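DyP2 (Amycolatopsis sp. ATCC 39116, PDB 4G2C) probably uses its haem to oxidise dyes and lignin-related compounds with hydrogen peroxide, as a multifunctional dye-decolourising peroxidase that also binds manganese. Local coordinates at residues 79-91 and 183-195. Sequence-based numbering, arbitrary orientation.
Sequences EARTFLNGLSGLM and RQVEALRPASVTV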
ATOM      1  N   GLU A  79     -16.630  12.934  25.132  1.00 31.74           N
ATOM      2  CA  GLU A  79     -15.376  12.362  25.591  1.00 34.50           C
ATOM      3  C   GLU A  79     -14.446  12.037  24.424  1.00 34.47           C
ATOM      4  O   GLU A  79     -13.226  12.119  24.554  1.00 33.47           O
ATOM      5  CB  GLU A  79     -15.622  11.127  26.462  1.00 40.32           C
ATOM      6  CG  GLU A  79     -15.927  11.450  27.927  1.00 39.23           C
ATOM      7  CD  GLU A  79     -16.345  10.226  28.720  1.00 49.11           C
ATOM      8  OE1 GLU A  79     -15.479   9.369  29.007  1.00 45.63           O
ATOM      9  OE2 GLU A  79     -17.548  10.115  29.048  1.00 52.67           O
ATOM     10  N   ALA A  80     -15.019  11.684  23.278  1.00 31.82           N
ATOM     11  CA  ALA A  80     -14.200  11.335  22.119  1.00 34.05           C
ATOM     12  C   ALA A  80     -13.519  12.578  21.570  1.00 32.69           C
ATOM     13  O   ALA A  80     -12.327  12.551  21.259  1.00 32.19           O
ATOM     14  CB  ALA A  80     -15.032  10.660  21.047  1.00 30.15           C
ATOM     15  N   ARG A  81     -14.279  13.666  21.472  1.00 31.71           N
ATOM     16  CA  ARG A  81     -13.747  14.954  21.045  1.00 33.39           C
ATOM     17  C   ARG A  81     -12.618  15.420  21.954  1.00 36.28           C
ATOM     18  O   ARG A  81     -11.618  15.981  21.499  1.00 36.74           O
ATOM     19  CB  ARG A  81     -14.859  16.004  21.000  1.00 35.56           C
ATOM     20  CG  ARG A  81     -15.965  15.635  20.024  1.00 40.47           C
ATOM     21  CD  ARG A  81     -17.135  16.607  20.062  1.00 35.14           C
ATOM     22  NE  ARG A  81     -16.845  17.854  19.362  1.00 42.32           N
ATOM     23  CZ  ARG A  81     -17.542  18.315  18.328  1.00 41.96           C
ATOM     24  NH1 ARG A  81     -18.583  17.634  17.867  1.00 36.12           N
ATOM     25  NH2 ARG A  81     -17.197  19.467  17.754  1.00 42.21           N
ATOM     26  N   THR A  82     -12.772  15.186  23.247  1.00 38.65           N
ATOM     27  CA  THR A  82     -11.724  15.550  24.183  1.00 35.79           C
ATOM     28  C   THR A  82     -10.475  14.680  23.923  1.00 32.48           C
ATOM     29  O   THR A  82      -9.356  15.183  23.848  1.00 29.59           O
ATOM     30  CB  THR A  82     -12.236  15.442  25.629  1.00 34.11           C
ATOM     31  OG1 THR A  82     -13.360  16.315  25.783  1.00 36.84           O
ATOM     32  CG2 THR A  82     -11.144  15.814  26.650  1.00 29.45           C
ATOM     33  N   PHE A  83     -10.680  13.380  23.760  1.00 30.59           N
ATOM     34  CA  PHE A  83      -9.579  12.464  23.456  1.00 31.53           C
ATOM     35  C   PHE A  83      -8.795  12.899  22.216  1.00 33.52           C
ATOM     36  O   PHE A  83      -7.576  13.116  22.275  1.00 30.74           O
ATOM     37  CB  PHE A  83     -10.122  11.050  23.267  1.00 33.18           C
ATOM     38  CG  PHE A  83      -9.064  10.011  22.985  1.00 33.14           C
ATOM     39  CD1 PHE A  83      -7.965   9.873  23.818  1.00 30.67           C
ATOM     40  CD2 PHE A  83      -9.197   9.147  21.901  1.00 30.36           C
ATOM     41  CE1 PHE A  83      -7.001   8.912  23.579  1.00 25.64           C
ATOM     42  CE2 PHE A  83      -8.241   8.175  21.651  1.00 29.33           C
ATOM     43  CZ  PHE A  83      -7.136   8.058  22.492  1.00 32.43           C
ATOM     44  N   LEU A  84      -9.494  13.028  21.090  1.00 31.92           N
ATOM     45  CA  LEU A  84      -8.862  13.494  19.859  1.00 26.87           C
ATOM     46  C   LEU A  84      -8.082  14.784  20.086  1.00 31.63           C
ATOM     47  O   LEU A  84      -6.934  14.906  19.658  1.00 28.76           O
ATOM     48  CB  LEU A  84      -9.904  13.666  18.764  1.00 29.70           C
ATOM     49  CG  LEU A  84     -10.481  12.301  18.360  1.00 25.33           C
ATOM     50  CD1 LEU A  84     -11.728  12.447  17.522  1.00 27.11           C
ATOM     51  CD2 LEU A  84      -9.431  11.512  17.617  1.00 31.44           C
ATOM     52  N   ASN A  85      -8.687  15.730  20.797  1.00 30.35           N
ATOM     53  CA  ASN A  85      -8.021  16.992  21.078  1.00 33.75           C
ATOM     54  C   ASN A  85      -6.664  16.747  21.737  1.00 31.51           C
ATOM     55  O   ASN A  85      -5.673  17.378  21.394  1.00 33.44           O
ATOM     56  CB  ASN A  85      -8.913  17.863  21.967  1.00 39.30           C
ATOM     57  CG  ASN A  85      -8.522  19.323  21.936  1.00 43.57           C
ATOM     58  OD1 ASN A  85      -7.799  19.798  22.809  1.00 47.77           O
ATOM     59  ND2 ASN A  85      -8.997  20.048  20.926  1.00 48.60           N
ATOM     60  N   GLY A  86      -6.623  15.805  22.675  1.00 32.80           N
ATOM     61  CA  GLY A  86      -5.400  15.487  23.383  1.00 30.23           C
ATOM     62  C   GLY A  86      -4.387  14.787  22.494  1.00 29.50           C
ATOM     63  O   GLY A  86      -3.183  15.004  22.609  1.00 27.59           O
ATOM     64  N   LEU A  87      -4.881  13.922  21.618  1.00 31.04           N
ATOM     65  CA  LEU A  87      -4.035  13.291  20.614  1.00 30.04           C
ATOM     66  C   LEU A  87      -3.355  14.340  19.727  1.00 28.16           C
ATOM     67  O   LEU A  87      -2.152  14.272  19.494  1.00 29.42           O
ATOM     68  CB  LEU A  87      -4.846  12.312  19.758  1.00 29.01           C
ATOM     69  CG  LEU A  87      -5.217  11.021  20.495  1.00 26.46           C
ATOM     70  CD1 LEU A  87      -5.886  10.040  19.571  1.00 24.96           C
ATOM     71  CD2 LEU A  87      -4.000  10.410  21.156  1.00 27.73           C
ATOM     72  N   SER A  88      -4.122  15.311  19.246  1.00 27.02           N
ATOM     73  CA  SER A  88      -3.557  16.348  18.394  1.00 30.70           C
ATOM     74  C   SER A  88      -2.342  16.982  19.070  1.00 32.72           C
ATOM     75  O   SER A  88      -1.413  17.427  18.401  1.00 31.70           O
ATOM     76  CB  SER A  88      -4.605  17.398  18.011  1.00 25.71           C
ATOM     77  OG  SER A  88      -4.882  18.259  19.089  1.00 32.37           O
ATOM     78  N   GLY A  89      -2.339  16.986  20.403  1.00 36.03           N
ATOM     79  CA  GLY A  89      -1.198  17.469  21.167  1.00 33.28           C
ATOM     80  C   GLY A  89       0.052  16.608  21.058  1.00 34.62           C
ATOM     81  O   GLY A  89       1.164  17.084  21.277  1.00 38.38           O
ATOM     82  N   LEU A  90      -0.112  15.333  20.721  1.00 34.30           N
ATOM     83  CA  LEU A  90       1.047  14.447  20.600  1.00 30.73           C
ATOM     84  C   LEU A  90       1.523  14.304  19.160  1.00 34.16           C
ATOM     85  O   LEU A  90       2.410  13.494  18.865  1.00 41.13           O
ATOM     86  CB  LEU A  90       0.732  13.063  21.168  1.00 30.03           C
ATOM     87  CG  LEU A  90       0.277  13.056  22.635  1.00 38.11           C
ATOM     88  CD1 LEU A  90      -0.065  11.648  23.084  1.00 32.26           C
ATOM     89  CD2 LEU A  90       1.339  13.695  23.558  1.00 35.31           C
ATOM     90  N   MET A  91       0.944  15.095  18.266  1.00 33.28           N
ATOM     91  CA  MET A  91       1.156  14.890  16.836  1.00 35.11           C
ATOM     92  C   MET A  91       2.090  15.913  16.206  1.00 29.52           C
ATOM     93  O   MET A  91       2.012  17.102  16.496  1.00 34.09           O
ATOM     94  CB  MET A  91      -0.190  14.860  16.105  1.00 27.49           C
ATOM     95  CG  MET A  91      -1.067  13.701  16.551  1.00 31.77           C
ATOM     96  SD  MET A  91      -2.749  13.737  15.912  1.00 31.82           S
ATOM     97  CE  MET A  91      -2.422  13.442  14.167  1.00 28.52           C
ATOM     98  N   ARG A 183       1.865   4.485  25.875  1.00 37.63           N
ATOM     99  CA  ARG A 183       1.602   4.858  27.270  1.00 33.96           C
ATOM    100  C   ARG A 183       1.008   6.256  27.364  1.00 34.80           C
ATOM    101  O   ARG A 183       0.121   6.512  28.187  1.00 30.93           O
ATOM    102  CB  ARG A 183       2.885   4.798  28.115  1.00 36.35           C
ATOM    103  CG  ARG A 183       3.712   3.516  27.977  1.00 38.79           C
ATOM    104  CD  ARG A 183       3.679   2.662  29.242  1.00 44.96           C
ATOM    105  NE  ARG A 183       4.780   1.701  29.309  1.00 49.64           N
ATOM    106  CZ  ARG A 183       4.658   0.387  29.116  1.00 57.14           C
ATOM    107  NH1 ARG A 183       3.474  -0.149  28.836  1.00 55.76           N
ATOM    108  NH2 ARG A 183       5.726  -0.397  29.206  1.00 54.15           N
ATOM    109  N   GLN A 184       1.497   7.157  26.517  1.00 34.20           N
ATOM    110  CA  GLN A 184       0.999   8.536  26.481  1.00 34.78           C
ATOM    111  C   GLN A 184      -0.409   8.619  25.928  1.00 33.53           C
ATOM    112  O   GLN A 184      -1.227   9.399  26.409  1.00 37.06           O
ATOM    113  CB  GLN A 184       1.926   9.414  25.640  1.00 35.81           C
ATOM    114  CG  GLN A 184       3.337   9.459  26.174  1.00 36.89           C
ATOM    115  CD  GLN A 184       4.347   9.851  25.118  1.00 40.55           C
ATOM    116  OE1 GLN A 184       4.005  10.023  23.950  1.00 35.53           O
ATOM    117  NE2 GLN A 184       5.603   9.993  25.528  1.00 41.36           N
ATOM    118  N   VAL A 185      -0.677   7.814  24.905  1.00 37.05           N
ATOM    119  CA  VAL A 185      -2.012   7.703  24.336  1.00 33.88           C
ATOM    120  C   VAL A 185      -2.959   7.131  25.378  1.00 35.31           C
ATOM    121  O   VAL A 185      -4.056   7.651  25.590  1.00 34.69           O
ATOM    122  CB  VAL A 185      -2.016   6.785  23.096  1.00 34.36           C
ATOM    123  CG1 VAL A 185      -3.417   6.224  22.844  1.00 28.65           C
ATOM    124  CG2 VAL A 185      -1.482   7.529  21.879  1.00 30.04           C
ATOM    125  N   GLU A 186      -2.521   6.057  26.029  1.00 39.41           N
ATOM    126  CA  GLU A 186      -3.284   5.435  27.108  1.00 37.48           C
ATOM    127  C   GLU A 186      -3.650   6.437  28.200  1.00 38.31           C
ATOM    128  O   GLU A 186      -4.829   6.611  28.539  1.00 34.67           O
ATOM    129  CB  GLU A 186      -2.491   4.296  27.724  1.00 38.70           C
ATOM    130  CG  GLU A 186      -3.273   3.564  28.784  1.00 49.80           C
ATOM    131  CD  GLU A 186      -4.608   3.035  28.267  1.00 54.42           C
ATOM    132  OE1 GLU A 186      -4.729   2.756  27.046  1.00 54.26           O
ATOM    133  OE2 GLU A 186      -5.536   2.896  29.092  1.00 56.39           O
ATOM    134  N   ALA A 187      -2.630   7.098  28.735  1.00 36.86           N
ATOM    135  CA  ALA A 187      -2.818   8.141  29.731  1.00 37.62           C
ATOM    136  C   ALA A 187      -4.033   9.014  29.408  1.00 39.35           C
ATOM    137  O   ALA A 187      -4.836   9.318  30.298  1.00 36.10           O
ATOM    138  CB  ALA A 187      -1.557   8.999  29.846  1.00 34.59           C
ATOM    139  N   LEU A 188      -4.166   9.399  28.137  1.00 36.63           N
ATOM    140  CA  LEU A 188      -5.232  10.305  27.687  1.00 37.41           C
ATOM    141  C   LEU A 188      -6.577   9.624  27.425  1.00 33.53           C
ATOM    142  O   LEU A 188      -7.595  10.295  27.221  1.00 31.21           O
ATOM    143  CB  LEU A 188      -4.804  11.051  26.419  1.00 33.21           C
ATOM    144  CG  LEU A 188      -3.653  12.055  26.532  1.00 38.46           C
ATOM    145  CD1 LEU A 188      -3.262  12.573  25.152  1.00 34.54           C
ATOM    146  CD2 LEU A 188      -4.022  13.218  27.454  1.00 35.33           C
ATOM    147  N   ARG A 189      -6.596   8.299  27.415  1.00 33.89           N
ATOM    148  CA  ARG A 189      -7.801   7.615  26.960  1.00 36.72           C
ATOM    149  C   ARG A 189      -8.859   7.435  28.045  1.00 37.27           C
ATOM    150  O   ARG A 189      -8.606   6.808  29.073  1.00 40.53           O
ATOM    151  CB  ARG A 189      -7.466   6.277  26.314  1.00 34.75           C
ATOM    152  CG  ARG A 189      -8.638   5.675  25.580  1.00 33.11           C
ATOM    153  CD  ARG A 189      -8.318   4.270  25.133  1.00 36.33           C
ATOM    154  NE  ARG A 189      -7.828   3.471  26.252  1.00 46.04           N
ATOM    155  CZ  ARG A 189      -8.611   2.759  27.060  1.00 49.93           C
ATOM    156  NH1 ARG A 189      -9.925   2.735  26.872  1.00 39.18           N
ATOM    157  NH2 ARG A 189      -8.080   2.061  28.057  1.00 55.07           N
ATOM    158  N   PRO A 190     -10.060   7.985  27.806  1.00 35.75           N
ATOM    159  CA  PRO A 190     -11.198   7.799  28.709  1.00 39.34           C
ATOM    160  C   PRO A 190     -11.804   6.411  28.520  1.00 40.53           C
ATOM    161  O   PRO A 190     -11.586   5.764  27.487  1.00 36.41           O
ATOM    162  CB  PRO A 190     -12.181   8.866  28.236  1.00 39.74           C
ATOM    163  CG  PRO A 190     -11.898   8.969  26.753  1.00 36.02           C
ATOM    164  CD  PRO A 190     -10.414   8.795  26.627  1.00 32.63           C
ATOM    165  N   ALA A 191     -12.577   5.972  29.508  1.00 39.72           N
ATOM    166  CA  ALA A 191     -13.185   4.645  29.496  1.00 35.58           C
ATOM    167  C   ALA A 191     -14.208   4.433  28.374  1.00 37.90           C
ATOM    168  O   ALA A 191     -14.430   3.298  27.940  1.00 41.23           O
ATOM    169  CB  ALA A 191     -13.810   4.352  30.844  1.00 41.60           C
ATOM    170  N   SER A 192     -14.826   5.512  27.901  1.00 33.71           N
ATOM    171  CA  SER A 192     -15.814   5.418  26.820  1.00 34.78           C
ATOM    172  C   SER A 192     -15.184   5.320  25.423  1.00 39.62           C
ATOM    173  O   SER A 192     -15.895   5.251  24.408  1.00 31.54           O
ATOM    174  CB  SER A 192     -16.711   6.643  26.838  1.00 36.79           C
ATOM    175  OG  SER A 192     -15.925   7.794  26.621  1.00 37.41           O
ATOM    176  N   VAL A 193     -13.856   5.375  25.367  1.00 36.12           N
ATOM    177  CA  VAL A 193     -13.155   5.139  24.112  1.00 36.31           C
ATOM    178  C   VAL A 193     -12.519   3.776  24.243  1.00 30.55           C
ATOM    179  O   VAL A 193     -11.490   3.618  24.887  1.00 29.99           O
ATOM    180  CB  VAL A 193     -12.077   6.198  23.816  1.00 32.31           C
ATOM    181  CG1 VAL A 193     -11.249   5.780  22.603  1.00 30.81           C
ATOM    182  CG2 VAL A 193     -12.720   7.565  23.574  1.00 32.54           C
ATOM    183  N   THR A 194     -13.166   2.785  23.654  1.00 24.75           N
ATOM    184  CA  THR A 194     -12.690   1.425  23.757  1.00 27.78           C
ATOM    185  C   THR A 194     -11.758   1.066  22.608  1.00 35.19           C
ATOM    186  O   THR A 194     -11.813   1.644  21.508  1.00 30.02           O
ATOM    187  CB  THR A 194     -13.853   0.435  23.800  1.00 28.42           C
ATOM    188  OG1 THR A 194     -14.756   0.732  22.728  1.00 36.37           O
ATOM    189  CG2 THR A 194     -14.605   0.556  25.140  1.00 33.75           C
ATOM    190  N   VAL A 195     -10.881   0.117  22.892  1.00 29.85           N
ATOM    191  CA  VAL A 195     -10.076  -0.500  21.871  1.00 28.97           C
ATOM    192  C   VAL A 195     -10.772  -1.771  21.412  1.00 30.46           C
ATOM    193  O   VAL A 195     -10.785  -2.762  22.135  1.00 32.64           O
ATOM    194  CB  VAL A 195      -8.719  -0.878  22.437  1.00 27.40           C
ATOM    195  CG1 VAL A 195      -7.880  -1.530  21.353  1.00 33.49           C
ATOM    196  CG2 VAL A 195      -8.043   0.350  23.016  1.00 23.81           C
TER
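One of the two ferredoxin-like halves of DyP2 packs helix 77-88 beside helix 175-188 on an antiparallel sheet, and the contact of F83 with V185, L188, R189, P190 and V193 joins that helix pair. Helix 79-88 and helix 183-188 run nearly antiparallel, their axes 10.0 Å apart and 149° between their directions, and segment 183-195 then makes a type I turn from P190 to V193 into its strand. F83 points its ring at this bend because chi1, at -178°, sets CG opposite the backbone N. L87 CD1 of its own helix covers one face, and R189 CG lies over the opposite face near the rim. V185 O stands at the ring edge, and L188 O comes to 3.4 Å from F83 CD1. V193 CG1 approaches F83 CE2 at 4.0 Å. P190 CD lies 3.9 Å from F83 CD1. Further along, L90 CD1 meets L188 CD1 tip to tip, while L188 CD1 also rests 3.5 Å from G86 O. At the other end S192 OG lies 2.9 Å from E79 OE1, a weak hydrogen bond at most, since its proton has another acceptor within reach. R189 bends at chi3 (52°), turning its guanidinium away from the ring to grip E186 side-on through NE and NH2, while NH1 reaches V193 O at 2.7 Å. A leucine in its place would probably cost the E186 carboxylate its two-nitrogen grip, though R182 also pairs with it, and leave V193 O without this donor. The chemistry is thus divided: aliphatic groups and two backbone carbonyls line the phenyl ring, and one arginine, its methylenes against that ring, ties helix end to strand start by salt bridge and hydrogen bond.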